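Local coordinates for protein transcriptional regulator, TetR family (Marinobacter aquaeolei, PDB 3NNR) that probably binds DNA through a helix-turn-helix motif and acts as a transcriptional regulator of the TetR family, at residues 55-58 with 59-63. Numbering follows the deposited sequence.
Sequences EIFQ and EYEKL
Phe57 and Glu61 meet one turn apart on the same helix. Glu61 CB sits over one face of the Phe57 ring, toward its rim, 4.3 Å from the ring centroid, a CH-pi contact. Glu61 CD comes within 3.8 Å of Phe57 CE2, and the carboxylate is turned 43° from the ring plane. Phe57 has CG anti to its own nitrogen (chi1 167°), which swings the ring along the helix toward Glu61. Glu61 is extended, and its OE2 goes on to a salt bridge with Arg122. An alanine here would keep CB over the ring but lose the carbon that packs against CE2, and would probably leave Arg122 without this carboxylate. Phe57 also touches Tyr60: Phe57 CD1 lies 4.4 Å from Tyr60 CD2, at the edge of the tyrosine ring.

Glu55 and Glu59 run side by side, with Glu55 OE2 4.1 Å from Glu59 OE2. Glu59 CG lies beside its own backbone N (chi1 -57°), which sets it 3.5 Å from Glu55 O; the bend at chi2 turns the carboxylate alongside that of Glu55. Arg7, in a salt bridge with Glu55 OE1, probably eases the two like charges. The aliphatic part of Lys62 passes Gln58 O, with CG at 3.4 Å. Backbone i to i+4 bonds join the turns, the straightest from Glu61 N to Phe57 O (2.8 Å).

As in other TetR-family regulators, helix 49-67 probably connects the predicted DNA-binding part to the rest of the chain. Ile56 packs on helix 6-21, Phe57 and Glu61 on helix 110-136, and Tyr60 against Tyr95, while Phe57 also meets Phe98.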
ATOM      1  N   GLU A  55     -14.090 -12.661  13.094  1.00 55.11           N
ATOM      2  CA  GLU A  55     -15.501 -12.564  12.713  1.00 56.78           C
ATOM      3  C   GLU A  55     -15.831 -11.256  11.994  1.00 53.88           C
ATOM      4  O   GLU A  55     -16.608 -11.265  11.054  1.00 59.49           O
ATOM      5  CB  GLU A  55     -16.421 -12.809  13.900  1.00 59.09           C
ATOM      6  CG  GLU A  55     -17.924 -12.886  13.428  1.00 71.66           C
ATOM      7  CD  GLU A  55     -18.806 -13.755  14.269  1.00 70.80           C
ATOM      8  OE1 GLU A  55     -18.238 -14.570  15.045  1.00 62.99           O
ATOM      9  OE2 GLU A  55     -20.064 -13.643  14.128  1.00 73.93           O
ATOM     10  N   ILE A  56     -15.226 -10.147  12.406  1.00 50.52           N
ATOM     11  CA  ILE A  56     -15.376  -8.892  11.678  1.00 49.83           C
ATOM     12  C   ILE A  56     -14.862  -9.079  10.235  1.00 52.01           C
ATOM     13  O   ILE A  56     -15.545  -8.694   9.281  1.00 53.07           O
ATOM     14  CB  ILE A  56     -14.619  -7.742  12.338  1.00 49.43           C
ATOM     15  CG1 ILE A  56     -15.273  -7.343  13.676  1.00 49.58           C
ATOM     16  CG2 ILE A  56     -14.572  -6.554  11.404  1.00 38.30           C
ATOM     17  CD1 ILE A  56     -14.433  -6.302  14.527  1.00 39.93           C
ATOM     18  N   PHE A  57     -13.672  -9.660  10.089  1.00 49.87           N
ATOM     19  CA  PHE A  57     -13.135  -9.952   8.758  1.00 50.44           C
ATOM     20  C   PHE A  57     -14.085 -10.822   7.921  1.00 53.69           C
ATOM     21  O   PHE A  57     -14.299 -10.555   6.732  1.00 55.86           O
ATOM     22  CB  PHE A  57     -11.773 -10.641   8.812  1.00 49.71           C
ATOM     23  CG  PHE A  57     -11.371 -11.222   7.500  1.00 46.35           C
ATOM     24  CD1 PHE A  57     -10.905 -10.393   6.487  1.00 53.94           C
ATOM     25  CD2 PHE A  57     -11.511 -12.562   7.248  1.00 49.83           C
ATOM     26  CE1 PHE A  57     -10.575 -10.904   5.256  1.00 45.47           C
ATOM     27  CE2 PHE A  57     -11.191 -13.081   6.009  1.00 57.25           C
ATOM     28  CZ  PHE A  57     -10.715 -12.242   5.016  1.00 48.25           C
ATOM     29  N   GLN A  58     -14.634 -11.865   8.534  1.00 55.34           N
ATOM     30  CA  GLN A  58     -15.588 -12.725   7.844  1.00 56.57           C
ATOM     31  C   GLN A  58     -16.806 -11.971   7.311  1.00 56.50           C
ATOM     32  O   GLN A  58     -17.380 -12.428   6.314  1.00 59.75           O
ATOM     33  CB  GLN A  58     -16.041 -13.889   8.718  1.00 56.96           C
ATOM     34  CG  GLN A  58     -14.987 -14.945   8.903  1.00 61.57           C
ATOM     35  CD  GLN A  58     -15.425 -16.086   9.821  1.00 65.14           C
ATOM     36  OE1 GLN A  58     -16.072 -15.884  10.862  1.00 66.75           O
ATOM     37  NE2 GLN A  58     -15.047 -17.286   9.446  1.00 60.12           N
ATOM     38  N   GLU A  59     -17.215 -10.880   7.982  1.00 55.34           N
ATOM     39  CA  GLU A  59     -18.330 -10.041   7.501  1.00 59.46           C
ATOM     40  C   GLU A  59     -17.857  -9.201   6.303  1.00 57.52           C
ATOM     41  O   GLU A  59     -18.618  -9.034   5.371  1.00 62.36           O
ATOM     42  CB  GLU A  59     -18.940  -9.101   8.565  1.00 61.24           C
ATOM     43  CG  GLU A  59     -19.505  -9.729   9.885  1.00 71.23           C
ATOM     44  CD  GLU A  59     -20.644 -10.750   9.705  1.00 93.26           C
ATOM     45  OE1 GLU A  59     -21.437 -10.627   8.732  1.00101.28           O
ATOM     46  OE2 GLU A  59     -20.755 -11.672  10.570  1.00 96.47           O
ATOM     47  N   TYR A  60     -16.632  -8.675   6.354  1.00 55.12           N
ATOM     48  CA  TYR A  60     -16.019  -7.881   5.261  1.00 54.34           C
ATOM     49  C   TYR A  60     -15.851  -8.764   4.026  1.00 54.83           C
ATOM     50  O   TYR A  60     -16.262  -8.382   2.938  1.00 55.21           O
ATOM     51  CB  TYR A  60     -14.667  -7.293   5.703  1.00 50.93           C
ATOM     52  CG  TYR A  60     -13.863  -6.519   4.646  1.00 48.20           C
ATOM     53  CD1 TYR A  60     -14.357  -5.356   4.017  1.00 56.78           C
ATOM     54  CD2 TYR A  60     -12.602  -6.929   4.297  1.00 47.98           C
ATOM     55  CE1 TYR A  60     -13.581  -4.654   3.026  1.00 47.31           C
ATOM     56  CE2 TYR A  60     -11.858  -6.262   3.356  1.00 51.25           C
ATOM     57  CZ  TYR A  60     -12.331  -5.127   2.722  1.00 50.97           C
ATOM     58  OH  TYR A  60     -11.460  -4.544   1.805  1.00 70.62           O
ATOM     59  N   GLU A  61     -15.291  -9.953   4.232  1.00 55.57           N
ATOM     60  CA  GLU A  61     -15.109 -10.974   3.194  1.00 57.02           C
ATOM     61  C   GLU A  61     -16.445 -11.276   2.490  1.00 61.37           C
ATOM     62  O   GLU A  61     -16.515 -11.247   1.261  1.00 62.82           O
ATOM     63  CB  GLU A  61     -14.529 -12.244   3.834  1.00 57.74           C
ATOM     64  CG  GLU A  61     -14.126 -13.360   2.881  1.00 62.69           C
ATOM     65  CD  GLU A  61     -13.719 -14.650   3.578  1.00 66.23           C
ATOM     66  OE1 GLU A  61     -14.313 -15.029   4.625  1.00 68.74           O
ATOM     67  OE2 GLU A  61     -12.825 -15.317   3.023  1.00 71.21           O
ATOM     68  N   LYS A  62     -17.503 -11.533   3.263  1.00 63.30           N
ATOM     69  CA  LYS A  62     -18.843 -11.795   2.690  1.00 65.81           C
ATOM     70  C   LYS A  62     -19.356 -10.621   1.877  1.00 63.88           C
ATOM     71  O   LYS A  62     -19.975 -10.817   0.837  1.00 67.63           O
ATOM     72  CB  LYS A  62     -19.891 -12.124   3.766  1.00 68.64           C
ATOM     73  CG  LYS A  62     -19.849 -13.553   4.305  1.00 83.96           C
ATOM     74  CD  LYS A  62     -20.796 -13.752   5.532  1.00 91.73           C
ATOM     75  CE  LYS A  62     -20.471 -15.059   6.292  1.00 99.68           C
ATOM     76  NZ  LYS A  62     -20.794 -14.993   7.755  1.00100.50           N
ATOM     77  N   LEU A  63     -19.084  -9.414   2.355  1.00 60.04           N
ATOM     78  CA  LEU A  63     -19.551  -8.188   1.713  1.00 60.65           C
ATOM     79  C   LEU A  63     -18.881  -7.995   0.359  1.00 58.13           C
ATOM     80  O   LEU A  63     -19.556  -7.827  -0.649  1.00 59.31           O
ATOM     81  CB  LEU A  63     -19.260  -6.965   2.599  1.00 60.76           C
ATOM     82  CG  LEU A  63     -20.112  -5.726   2.369  1.00 67.18           C
ATOM     83  CD1 LEU A  63     -21.484  -6.013   2.978  1.00 62.29           C
ATOM     84  CD2 LEU A  63     -19.470  -4.450   2.961  1.00 67.86           C
TER